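Local coordinates for regulator of g-protein signalling 1 (Homo sapiens, PDB 2BV1) that speeds GTP hydrolysis by heterotrimeric G protein alpha subunits through its RGS domain, driving them into the GDP-bound state and damping G protein-coupled receptor signalling, at residues A[32-35]-A[36-40]; A[107-110]-A[111-114]. All blocks are in the same frame, centred on the assembly; numbering follows the deposited sequence.

Contact 1: residues A[32-35]-A[36-40]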
# COMPACT_ATOMS: atom_id res chain seq x y z
N ASN A 32 1.97 -6.05 10.17
CA ASN A 32 1.32 -5.67 11.41
C ASN A 32 0.15 -4.70 11.10
O ASN A 32 0.33 -3.64 10.51
CB ASN A 32 2.35 -5.04 12.34
CG ASN A 32 1.76 -4.64 13.68
OD1 ASN A 32 1.09 -3.61 13.80
ND2 ASN A 32 2.00 -5.45 14.69
N GLN A 33 -1.05 -5.08 11.52
CA GLN A 33 -2.24 -4.28 11.20
C GLN A 33 -2.11 -2.87 11.78
O GLN A 33 -2.43 -1.86 11.13
CB GLN A 33 -3.51 -4.98 11.73
CG GLN A 33 -4.69 -4.96 10.77
CD GLN A 33 -5.98 -5.42 11.45
OE1 GLN A 33 -5.98 -5.78 12.63
NE2 GLN A 33 -7.07 -5.40 10.72
N THR A 34 -1.61 -2.78 13.01
CA THR A 34 -1.42 -1.47 13.60
C THR A 34 -0.33 -0.65 12.92
O THR A 34 -0.48 0.56 12.72
CB THR A 34 -1.24 -1.56 15.15
OG1 THR A 34 -2.51 -1.90 15.69
CG2 THR A 34 -0.78 -0.23 15.72
N GLY A 35 0.74 -1.32 12.50
CA GLY A 35 1.79 -0.65 11.68
C GLY A 35 1.22 -0.11 10.40
O GLY A 35 1.46 1.04 10.04
N GLN A 36 0.38 -0.90 9.74
CA GLN A 36 -0.31 -0.41 8.55
C GLN A 36 -1.12 0.84 8.83
O GLN A 36 -1.06 1.79 8.08
CB GLN A 36 -1.29 -1.45 8.00
CG GLN A 36 -0.80 -2.38 6.98
CD GLN A 36 -1.83 -3.45 6.74
OE1 GLN A 36 -3.00 -3.18 6.76
NE2 GLN A 36 -1.39 -4.68 6.57
N ASN A 37 -1.90 0.80 9.92
CA ASN A 37 -2.74 1.89 10.32
C ASN A 37 -1.93 3.16 10.64
O ASN A 37 -2.36 4.26 10.32
CB ASN A 37 -3.63 1.50 11.58
CG ASN A 37 -4.72 0.43 11.29
OD1 ASN A 37 -5.21 -0.27 12.23
ND2 ASN A 37 -5.14 0.35 10.05
N VAL A 38 -0.83 3.02 11.36
CA VAL A 38 -0.00 4.19 11.74
C VAL A 38 0.76 4.75 10.49
O VAL A 38 0.79 5.94 10.24
CB VAL A 38 0.97 3.81 12.91
CG1 VAL A 38 1.87 5.00 13.29
CG2 VAL A 38 0.20 3.41 14.20
N PHE A 39 1.31 3.86 9.69
CA PHE A 39 1.95 4.28 8.42
C PHE A 39 0.94 4.96 7.49
O PHE A 39 1.18 6.06 6.97
CB PHE A 39 2.61 3.07 7.80
CG PHE A 39 3.37 3.37 6.54
CD1 PHE A 39 4.27 4.42 6.47
CD2 PHE A 39 3.20 2.58 5.42
CE1 PHE A 39 5.03 4.64 5.29
CE2 PHE A 39 3.93 2.86 4.23
CZ PHE A 39 4.83 3.87 4.20
N GLY A 40 -0.21 4.31 7.32
CA GLY A 40 -1.35 4.90 6.67
C GLY A 40 -1.67 6.31 7.09
O GLY A 40 -1.92 7.17 6.23
O HOH W 1 -4.34 -0.28 14.90

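Contact 2: residues A[107-110]-A[111-114]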
# COMPACT_ATOMS: atom_id res chain seq x y z
N THR A 107 -6.80 -11.72 -14.35
CA THR A 107 -6.46 -12.89 -13.57
C THR A 107 -6.00 -12.40 -12.21
O THR A 107 -5.83 -11.19 -12.02
CB THR A 107 -5.30 -13.70 -14.22
OG1 THR A 107 -4.08 -12.97 -14.10
CG2 THR A 107 -5.59 -14.00 -15.69
N PRO A 108 -5.78 -13.33 -11.26
CA PRO A 108 -5.27 -12.95 -9.95
C PRO A 108 -3.93 -12.16 -9.93
O PRO A 108 -3.60 -11.58 -8.93
CB PRO A 108 -5.13 -14.29 -9.21
CG PRO A 108 -6.03 -15.24 -9.94
CD PRO A 108 -6.02 -14.80 -11.36
N THR A 109 -3.17 -12.17 -11.03
CA THR A 109 -1.88 -11.49 -11.08
C THR A 109 -1.93 -10.16 -11.82
O THR A 109 -0.89 -9.54 -12.09
CB THR A 109 -0.84 -12.35 -11.80
OG1 THR A 109 -1.25 -12.54 -13.16
CG2 THR A 109 -0.65 -13.68 -11.10
N CYS A 110 -3.14 -9.73 -12.14
CA CYS A 110 -3.36 -8.52 -12.92
C CYS A 110 -2.53 -7.28 -12.44
O CYS A 110 -1.94 -6.56 -13.26
CB CYS A 110 -4.88 -8.20 -12.92
SG CYS A 110 -5.40 -6.64 -13.67
N PHE A 111 -2.54 -7.03 -11.13
CA PHE A 111 -1.97 -5.82 -10.55
C PHE A 111 -0.56 -5.98 -9.97
O PHE A 111 -0.04 -5.02 -9.37
CB PHE A 111 -2.90 -5.25 -9.44
CG PHE A 111 -4.22 -4.81 -9.95
CD1 PHE A 111 -4.32 -3.65 -10.71
CD2 PHE A 111 -5.37 -5.56 -9.70
CE1 PHE A 111 -5.54 -3.23 -11.23
CE2 PHE A 111 -6.59 -5.17 -10.21
CZ PHE A 111 -6.69 -4.01 -10.96
N ASP A 112 0.03 -7.17 -10.15
CA ASP A 112 1.38 -7.50 -9.62
C ASP A 112 2.46 -6.51 -10.05
O ASP A 112 3.31 -6.13 -9.26
CB ASP A 112 1.79 -8.89 -10.07
CG ASP A 112 1.09 -10.01 -9.28
OD1 ASP A 112 0.26 -9.72 -8.39
OD2 ASP A 112 1.41 -11.17 -9.57
N GLU A 113 2.43 -6.08 -11.30
CA GLU A 113 3.45 -5.16 -11.81
C GLU A 113 3.29 -3.78 -11.17
O GLU A 113 4.24 -3.18 -10.65
CB GLU A 113 3.40 -5.05 -13.34
CG GLU A 113 4.24 -6.08 -14.09
CD GLU A 113 4.23 -5.84 -15.60
OE1 GLU A 113 4.10 -4.65 -16.04
OE2 GLU A 113 4.35 -6.84 -16.36
N ALA A 114 2.06 -3.27 -11.20
CA ALA A 114 1.76 -1.97 -10.61
C ALA A 114 1.98 -1.99 -9.11
O ALA A 114 2.49 -1.01 -8.53
CB ALA A 114 0.35 -1.52 -10.95
O HOH W 2 -3.18 -8.64 -8.90
O HOH W 3 -0.12 -4.35 -13.11
O HOH W 4 1.07 -7.52 -13.61

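Contact 1: residues A[32-35]-A[36-40]
Gln36 N donates to Asn32 O at 2.8 Å, the first of the i to i+4 backbone bonds that carry the chain into helix 33-45; Asn37, Val38 and Phe39 bond in the same way to Gln33, Thr34 and Gly35. Asn32 also uses its side chain. With CG anti to the backbone N (chi1 -179°), OD1 lies in front of the opening turn and takes Gly35 N at 2.7 Å, the donor lying in the carbonyl plane on a lone pair. One residue thus meets the new helix with both its carbonyls. Asparagine suits the place because its short amide reaches forward to the N-H of Gly35, which has no earlier helical turn to supply an acceptor.

Thr34 CG2 meets Val38 CG2 at 4.1 Å, one turn on, where the two branched side chains slant across each other. Val38 CG2 also rests 3.3 Å from Thr34 O, and the valine packs on Phe130. A water joins Thr34 OG1, at 2.6 Å, to Asn37 OD1, to which it donates, and so links polar ends too far apart to meet directly. Gly35, buried, offers only backbone here, and Phe39 CB lies 3.2 Å from Gly35 O while its ring leads away into the core, edge-to-face with Phe130 and beside Leu26, Leu29 and Leu30. Gln36 NE2 is hydrogen-bonded back to Leu30 O, the long, extended glutamine chain spanning to helix 26-31. Asn32, with OD1 on Gly35 N, is an asparagine N-cap, here opening helix 33-45 of the all-helical RGS domain.

Contact 2: residues A[107-110]-A[111-114]
Thr109 O accepts from Asp112 N at 3.2 Å, closing the second of two overlapping type I beta turns, 107-110 and 109-112, that carry the loop after helix 93-103 into helix 112-131 of the RGS domain. The donor stands well above the carbonyl plane, so this bond does not use a lone pair. Beside it the side chains of the same two residues pass at a slant: Asp112 OD2 lies 3.4 Å from Thr109 CB and touches CG2 as well, the short aspartate chain letting its carboxylate lie back against the threonine. Thr109 OG1 turns the other way, between the backbone N and the carbonyl carbon (chi1 63°), where it donates to Thr107 OG1 at 3.0 Å. Threonine suits this exposed turn because it offers a methyl to one neighbour and a hydroxyl to the other.

On the buried side, Cys110 and Phe111 form a sulfur-aromatic contact between adjacent residues: SG, anti to the backbone N (chi1 173°), lies over the ring face, where a small, polarisable sulfur fits well. The ring also meets Tyr61 edge-to-face and packs on Phe54, Cys58, Ala73, Ile76 and Ile103, so a large flat apolar group fits where helices 50-62, 69-81 and 93-103 come together. Replacing Phe111 by alanine is likely to leave Cys110 SG without its aromatic partner and to open a gap among these helices. Water serves the polar backbone: one molecule accepts from Phe111 N and donates to Pro108 O, while two others accept hydrogen bonds from Glu113 N and Ala114 N and both donate to Cys110 O. Cys110 SG sits 3.9 Å from the Phe111 ring centroid, only 9° off the ring normal.

Contacts 1 and 2 both lie where the chain enters a helix, but they open it differently: in 32-40 an asparagine side chain caps the first turn, whereas in 107-114 a pair of turns leads in and waters bond to early N-H groups. They do not touch; their centres are 23 Å apart, their nearest atoms about 13 Å, and they lie on opposite sides of the chain's centre. Helix 112-131 joins them: contact 2 is at its beginning, while Met122, Ser126 and Phe130, farther along, pack against Phe39 of contact 1. Helix 50-62 likewise reaches both, through Ile52 and Leu56 at contact 1 and Phe54, Cys58 and Tyr61 at contact 2.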